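Probable ribosomal RNA small subunit methyltransferase (Thermus thermophilus, PDB 3DMH) methylates the N2 atom of a guanosine in 16S ribosomal RNA, with S-adenosylmethionine as the methyl donor. Local coordinates at residues 313-318 with 344-349; 287-292 with 320-325. All blocks are in the same frame, centred on the assembly; numbering follows the deposited sequence.

Contact 1. Residues 313-318 with 344-349. With SAM (S-adenosylmethionine), chain D.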
loop_
_atom_site.group_PDB
_atom_site.type_symbol
_atom_site.label_atom_id
_atom_site.label_comp_id
_atom_site.label_asym_id
_atom_site.label_seq_id
_atom_site.Cartn_x
_atom_site.Cartn_y
_atom_site.Cartn_z
ATOM N N ALA A 313 -1.356 7.198 18.165
ATOM C CA ALA A 313 -1.553 8.575 18.590
ATOM C C ALA A 313 -0.623 9.515 17.824
ATOM O O ALA A 313 -0.667 10.730 18.025
ATOM C CB ALA A 313 -1.318 8.699 20.086
ATOM N N VAL A 314 0.196 8.941 16.936
ATOM C CA VAL A 314 1.208 9.694 16.211
ATOM C C VAL A 314 0.878 9.664 14.731
ATOM O O VAL A 314 0.356 8.670 14.232
ATOM C CB VAL A 314 2.653 9.139 16.411
ATOM C CG1 VAL A 314 3.058 9.164 17.900
ATOM C CG2 VAL A 314 2.805 7.736 15.800
ATOM N N ILE A 315 1.183 10.763 14.057
ATOM C CA ILE A 315 0.971 10.872 12.605
ATOM C C ILE A 315 2.085 10.117 11.868
ATOM O O ILE A 315 3.270 10.300 12.157
ATOM C CB ILE A 315 0.850 12.355 12.185
ATOM C CG1 ILE A 315 -0.419 12.971 12.796
ATOM C CG2 ILE A 315 0.826 12.527 10.637
ATOM C CD1 ILE A 315 -0.447 14.490 12.728
ATOM N N LEU A 316 1.699 9.259 10.931
ATOM C CA LEU A 316 2.685 8.471 10.171
ATOM C C LEU A 316 3.586 9.372 9.333
ATOM O O LEU A 316 3.139 10.420 8.846
ATOM C CB LEU A 316 1.965 7.462 9.266
ATOM C CG LEU A 316 1.130 6.367 9.933
ATOM C CD1 LEU A 316 0.427 5.563 8.850
ATOM C CD2 LEU A 316 1.992 5.459 10.801
ATOM N N ASP A 317 4.832 8.935 9.106
ATOM C CA ASP A 317 5.743 9.646 8.211
ATOM C C ASP A 317 5.104 9.949 6.841
ATOM O O ASP A 317 5.254 11.048 6.325
ATOM C CB ASP A 317 7.002 8.810 7.954
ATOM C CG ASP A 317 7.903 8.702 9.157
ATOM O OD1 ASP A 317 7.794 9.540 10.083
ATOM O OD2 ASP A 317 8.744 7.764 9.168
ATOM N N VAL A 318 4.409 8.971 6.251
ATOM C CA VAL A 318 3.758 9.187 4.949
ATOM C C VAL A 318 2.745 10.316 5.029
ATOM O O VAL A 318 2.691 11.184 4.139
ATOM C CB VAL A 318 3.076 7.905 4.405
ATOM C CG1 VAL A 318 2.211 8.199 3.174
ATOM C CG2 VAL A 318 4.135 6.821 4.093
ATOM N N LEU A 344 -5.735 13.378 16.031
ATOM C CA LEU A 344 -4.415 13.407 15.396
ATOM C C LEU A 344 -3.972 14.856 15.194
ATOM O O LEU A 344 -4.746 15.704 14.735
ATOM C CB LEU A 344 -4.380 12.601 14.091
ATOM C CG LEU A 344 -4.520 11.081 14.243
ATOM C CD1 LEU A 344 -4.674 10.433 12.872
ATOM C CD2 LEU A 344 -3.321 10.493 15.001
ATOM N N LYS A 345 -2.721 15.126 15.536
ATOM C CA LYS A 345 -2.232 16.490 15.667
ATOM C C LYS A 345 -1.813 17.133 14.338
ATOM O O LYS A 345 -0.679 17.578 14.177
ATOM C CB LYS A 345 -1.115 16.535 16.719
ATOM C CG LYS A 345 -1.564 16.008 18.069
ATOM C CD LYS A 345 -0.414 15.934 19.056
ATOM C CE LYS A 345 -0.847 15.235 20.331
ATOM N NZ LYS A 345 0.299 15.041 21.273
ATOM N N TYR A 346 -2.744 17.204 13.394
ATOM C CA TYR A 346 -2.454 17.808 12.077
ATOM C C TYR A 346 -2.395 19.328 12.111
ATOM O O TYR A 346 -1.727 19.943 11.288
ATOM C CB TYR A 346 -3.483 17.369 11.041
ATOM C CG TYR A 346 -3.250 15.977 10.524
ATOM C CD1 TYR A 346 -2.279 15.728 9.560
ATOM C CD2 TYR A 346 -4.008 14.909 10.989
ATOM C CE1 TYR A 346 -2.067 14.437 9.091
ATOM C CE2 TYR A 346 -3.798 13.612 10.531
ATOM C CZ TYR A 346 -2.832 13.390 9.578
ATOM O OH TYR A 346 -2.645 12.095 9.121
ATOM N N GLU A 347 -3.098 19.924 13.067
ATOM C CA GLU A 347 -3.207 21.376 13.161
ATOM C C GLU A 347 -1.849 22.076 13.123
ATOM O O GLU A 347 -1.654 22.955 12.282
ATOM C CB GLU A 347 -4.000 21.781 14.406
ATOM C CG GLU A 347 -5.476 21.445 14.318
ATOM C CD GLU A 347 -5.811 20.026 14.740
ATOM O OE1 GLU A 347 -4.899 19.244 15.089
ATOM O OE2 GLU A 347 -7.013 19.702 14.732
ATOM N N PRO A 348 -0.913 21.694 14.023
ATOM C CA PRO A 348 0.396 22.362 13.958
ATOM C C PRO A 348 1.126 22.191 12.626
ATOM O O PRO A 348 1.832 23.114 12.203
ATOM C CB PRO A 348 1.195 21.721 15.104
ATOM C CG PRO A 348 0.447 20.499 15.488
ATOM C CD PRO A 348 -0.986 20.747 15.152
ATOM N N LEU A 349 0.961 21.039 11.975
ATOM C CA LEU A 349 1.591 20.785 10.671
ATOM C C LEU A 349 1.057 21.713 9.584
ATOM O O LEU A 349 1.831 22.256 8.783
ATOM C CB LEU A 349 1.398 19.326 10.214
ATOM C CG LEU A 349 1.874 18.157 11.076
ATOM C CD1 LEU A 349 1.617 16.840 10.332
ATOM C CD2 LEU A 349 3.345 18.279 11.444
HETATM N N SAM D . -8.409 8.030 -0.738
HETATM C CA SAM D . -8.936 6.659 -0.415
HETATM C C SAM D . -10.246 6.799 0.329
HETATM O O SAM D . -10.518 7.934 0.746
HETATM O OXT SAM D . -10.958 5.799 0.519
HETATM C CB SAM D . -7.957 5.879 0.466
HETATM C CG SAM D . -7.619 6.519 1.815
HETATM S SD SAM D . -6.546 5.437 2.814
HETATM C CE SAM D . -6.866 6.057 4.491
HETATM C "C5'" SAM D . -4.856 6.051 2.558
HETATM C "C4'" SAM D . -4.274 5.604 1.227
HETATM O "O4'" SAM D . -2.928 6.074 1.236
HETATM C "C3'" SAM D . -4.245 4.085 1.007
HETATM O "O3'" SAM D . -4.882 3.716 -0.209
HETATM C "C2'" SAM D . -2.748 3.759 1.016
HETATM O "O2'" SAM D . -2.366 2.641 0.238
HETATM C "C1'" SAM D . -2.199 5.095 0.522
HETATM N N9 SAM D . -0.779 5.225 0.790
HETATM C C8 SAM D . -0.035 4.706 1.846
HETATM N N7 SAM D . 1.256 5.101 1.715
HETATM C C5 SAM D . 1.340 5.857 0.565
HETATM C C6 SAM D . 2.400 6.487 -0.099
HETATM N N6 SAM D . 3.656 6.407 0.361
HETATM N N1 SAM D . 2.115 7.177 -1.254
HETATM C C2 SAM D . 0.838 7.245 -1.763
HETATM N N3 SAM D . -0.224 6.582 -1.156
HETATM C C4 SAM D . 0.054 5.923 -0.009
HETATM O O HOH W 1 -0.944 13.085 16.429
HETATM O O HOH W 2 -1.216 9.262 10.272
#
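I315 sets its terminal methyl squarely on the ring of Y346, and apolar contacts carry most of this junction. CD1 stands 3.7 Å from the centroid of the Y346 ring, only 6° off the ring normal, a CH-pi contact over the middle of one face. With CG1 anti to the carbonyl carbon and the chain extended beyond it (chi2 166°), I315 reaches across to the aromatic ring, while its other branch, CG2, sits off the rim by the hydroxyl end, 3.8 Å from Y346 CE1. The same CD1 fits closely against the backbone, 3.4 Å from K345 C, and meets the L349 side chain at CD1, 3.9 Å away. L344 adds a second, looser patch: its CD2 rests 4.0 Å from A313 C. The Y346 side chain also packs on P306, A319 and L338. Cutting Y346 back to an alanine would remove the ring under I315 CD1 and the hydroxyl near the second water, and is likely to open a gap between the loop and the start of helix 346-354.

Polar contacts between the segments are made through water. One water gives a hydrogen bond to A313 O (2.9 Å) and accepts one from K345 N (2.8 Å), the residue at the centre of an inverse gamma turn in which Y346 N bonds to L344 O. A second water accepts a hydrogen bond from L316 N and makes a weak one with Y346 OH.

The segments follow neighbouring parallel strands, 299-304 and 334-340, of the Rossmann-like methyltransferase sheet. L344 lines the guanosine pocket, and V318 touches the adenine of S-adenosylmethionine. With no direct hydrogen bond between them, the two connections are joined by apolar packing and bridging water, and their fit probably rests largely on I315 against Y346, K345 and L349.

Contact 2. Residues 287-292 with 320-325. With SAM (S-adenosylmethionine), chain D.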
loop_
_atom_site.group_PDB
_atom_site.type_symbol
_atom_site.label_atom_id
_atom_site.label_comp_id
_atom_site.label_asym_id
_atom_site.label_seq_id
_atom_site.Cartn_x
_atom_site.Cartn_y
_atom_site.Cartn_z
ATOM N N SER A 287 2.695 5.444 -7.268
ATOM C CA SER A 287 3.630 6.480 -6.864
ATOM C C SER A 287 3.802 6.471 -5.350
ATOM O O SER A 287 2.825 6.302 -4.615
ATOM C CB SER A 287 3.030 7.834 -7.236
ATOM O OG SER A 287 3.943 8.902 -7.017
ATOM N N ASP A 288 5.042 6.683 -4.909
ATOM C CA ASP A 288 5.324 6.907 -3.489
ATOM C C ASP A 288 5.141 8.411 -3.272
ATOM O O ASP A 288 5.973 9.204 -3.705
ATOM C CB ASP A 288 6.766 6.483 -3.175
ATOM C CG ASP A 288 7.164 6.725 -1.723
ATOM O OD1 ASP A 288 6.265 6.979 -0.893
ATOM O OD2 ASP A 288 8.379 6.633 -1.427
ATOM N N VAL A 289 4.011 8.786 -2.681
ATOM C CA VAL A 289 3.597 10.194 -2.546
ATOM C C VAL A 289 3.675 10.826 -3.956
ATOM O O VAL A 289 3.040 10.307 -4.888
ATOM C CB VAL A 289 4.359 10.980 -1.417
ATOM C CG1 VAL A 289 3.603 12.253 -1.064
ATOM C CG2 VAL A 289 4.437 10.140 -0.143
ATOM N N ASP A 290 4.435 11.898 -4.143
ATOM C CA ASP A 290 4.485 12.552 -5.451
ATOM C C ASP A 290 5.669 12.141 -6.314
ATOM O O ASP A 290 6.012 12.834 -7.276
ATOM C CB ASP A 290 4.486 14.077 -5.291
ATOM C CG ASP A 290 5.669 14.586 -4.491
ATOM O OD1 ASP A 290 6.278 13.816 -3.708
ATOM O OD2 ASP A 290 6.001 15.785 -4.618
ATOM N N GLU A 291 6.280 11.004 -5.993
ATOM C CA GLU A 291 7.469 10.540 -6.715
ATOM C C GLU A 291 7.263 10.459 -8.227
ATOM O O GLU A 291 8.180 10.753 -9.008
ATOM C CB GLU A 291 7.882 9.181 -6.139
ATOM C CG GLU A 291 8.913 8.406 -6.903
ATOM C CD GLU A 291 8.348 7.194 -7.576
ATOM O OE1 GLU A 291 7.220 6.747 -7.231
ATOM O OE2 GLU A 291 9.063 6.680 -8.456
ATOM N N ALA A 292 6.051 10.071 -8.632
ATOM C CA ALA A 292 5.748 9.874 -10.062
ATOM C C ALA A 292 5.541 11.176 -10.834
ATOM O O ALA A 292 5.521 11.161 -12.070
ATOM C CB ALA A 292 4.516 8.999 -10.221
ATOM N N GLN A 320 2.579 12.796 7.199
ATOM C CA GLN A 320 3.274 14.075 7.337
ATOM C C GLN A 320 3.797 14.537 5.971
ATOM O O GLN A 320 3.666 15.705 5.617
ATOM C CB GLN A 320 4.419 13.920 8.337
ATOM C CG GLN A 320 5.085 15.209 8.742
ATOM C CD GLN A 320 6.016 15.003 9.937
ATOM O OE1 GLN A 320 5.818 14.081 10.740
ATOM N NE2 GLN A 320 7.029 15.856 10.056
ATOM N N ALA A 321 4.368 13.609 5.188
ATOM C CA ALA A 321 4.807 13.932 3.839
ATOM C C ALA A 321 3.672 14.430 2.947
ATOM O O ALA A 321 3.875 15.317 2.106
ATOM C CB ALA A 321 5.500 12.728 3.202
ATOM N N PHE A 322 2.475 13.865 3.117
ATOM C CA PHE A 322 1.319 14.295 2.342
ATOM C C PHE A 322 1.082 15.786 2.556
ATOM O O PHE A 322 0.832 16.519 1.603
ATOM C CB PHE A 322 0.068 13.524 2.777
ATOM C CG PHE A 322 -0.106 12.174 2.117
ATOM C CD1 PHE A 322 0.917 11.551 1.391
ATOM C CD2 PHE A 322 -1.331 11.513 2.249
ATOM C CE1 PHE A 322 0.677 10.315 0.801
ATOM C CE2 PHE A 322 -1.563 10.292 1.675
ATOM C CZ PHE A 322 -0.554 9.683 0.939
ATOM N N VAL A 323 1.163 16.225 3.817
ATOM C CA VAL A 323 0.935 17.643 4.125
ATOM C C VAL A 323 2.023 18.505 3.497
ATOM O O VAL A 323 1.713 19.512 2.883
ATOM C CB VAL A 323 0.906 17.871 5.626
ATOM C CG1 VAL A 323 0.780 19.381 5.963
ATOM C CG2 VAL A 323 -0.253 17.122 6.208
ATOM N N ASN A 324 3.284 18.089 3.641
ATOM C CA ASN A 324 4.401 18.879 3.086
ATOM C C ASN A 324 4.277 18.950 1.572
ATOM O O ASN A 324 4.479 20.008 0.965
ATOM C CB ASN A 324 5.762 18.280 3.464
ATOM C CG ASN A 324 5.989 18.229 4.966
ATOM O OD1 ASN A 324 5.353 18.950 5.736
ATOM N ND2 ASN A 324 6.906 17.364 5.392
ATOM N N VAL A 325 3.930 17.814 0.961
ATOM C CA VAL A 325 3.775 17.781 -0.487
ATOM C C VAL A 325 2.588 18.647 -0.946
ATOM O O VAL A 325 2.704 19.386 -1.913
ATOM C CB VAL A 325 3.711 16.320 -0.999
ATOM C CG1 VAL A 325 3.226 16.254 -2.449
ATOM C CG2 VAL A 325 5.084 15.678 -0.868
HETATM N N SAM D . -8.409 8.030 -0.738
HETATM C CA SAM D . -8.936 6.659 -0.415
HETATM C C SAM D . -10.246 6.799 0.329
HETATM O O SAM D . -10.518 7.934 0.746
HETATM O OXT SAM D . -10.958 5.799 0.519
HETATM C CB SAM D . -7.957 5.879 0.466
HETATM C CG SAM D . -7.619 6.519 1.815
HETATM S SD SAM D . -6.546 5.437 2.814
HETATM C CE SAM D . -6.866 6.057 4.491
HETATM C "C5'" SAM D . -4.856 6.051 2.558
HETATM C "C4'" SAM D . -4.274 5.604 1.227
HETATM O "O4'" SAM D . -2.928 6.074 1.236
HETATM C "C3'" SAM D . -4.245 4.085 1.007
HETATM O "O3'" SAM D . -4.882 3.716 -0.209
HETATM C "C2'" SAM D . -2.748 3.759 1.016
HETATM O "O2'" SAM D . -2.366 2.641 0.238
HETATM C "C1'" SAM D . -2.199 5.095 0.522
HETATM N N9 SAM D . -0.779 5.225 0.790
HETATM C C8 SAM D . -0.035 4.706 1.846
HETATM N N7 SAM D . 1.256 5.101 1.715
HETATM C C5 SAM D . 1.340 5.857 0.565
HETATM C C6 SAM D . 2.400 6.487 -0.099
HETATM N N6 SAM D . 3.656 6.407 0.361
HETATM N N1 SAM D . 2.115 7.177 -1.254
HETATM C C2 SAM D . 0.838 7.245 -1.763
HETATM N N3 SAM D . -0.224 6.582 -1.156
HETATM C C4 SAM D . 0.054 5.923 -0.009
#
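V289 directs its side chain from the loop onto helix 317-329, its CB bond pointing at the helix. At CB the side chain divides. CG1, anti to the backbone N (chi1 -163°), enters between two helix residues, 3.7 Å from F322 CD1 and equally far from V325 CG2. CG2 turns to the cofactor side: it lies at the edge of the F322 ring, near the ring plane and 3.9 Å from CE1, reaches the exocyclic N6 of S-adenosylmethionine at 3.8 Å, and brushes A321 CB.

The backbone of V289 occupies the second position of a type II' beta turn from D288 to E291, in the loop after strand 283-286. Here, as in other Rossmann-like methyltransferases, the loop reads the adenine edge. V289 N donates to N1 of S-adenosylmethionine (2.9 Å, 162°), and N6 of the cofactor donates to D288 OD1 (3.0 Å). The turn is tied from within, S287 OG donating to V289 O from above the carbonyl plane. Over the face of the adenine, on the side where V289 CG2 also lies, F322 brings CZ 3.8 Å from N3 of S-adenosylmethionine, with that nitrogen lying at the edge of the phenyl ring.

Beside V289, the carboxylate of D290 lies against the V325 methyls, OD2 3.6 Å from CG1, while H9 holds OD1 by a hydrogen bond and R329 pairs with OD2 in a salt bridge.

Contacts 1 and 2 lie 14 Å apart between centres and share helix 317-329: residues 313-318 lead into it, and 320-325 are its next turns. They touch directly, I315 CG2 lying 3.9 Å from Q320 N and Y346 CD1 4.2 Å from V323 CG2; helix 346-354 and the adenine loop both pack against helix 317-329. Both contacts reach S-adenosylmethionine at its adenine, V318 over the adenine face near N7, on the same side as F322, and residues 287-292 along the N1 and N6 edge. Guanosine distinguishes them: in contact 1 the L344 side chain comes within about 3 Å of it, whereas in contact 2 that of F322 stays about 11 Å away, between nearest atoms.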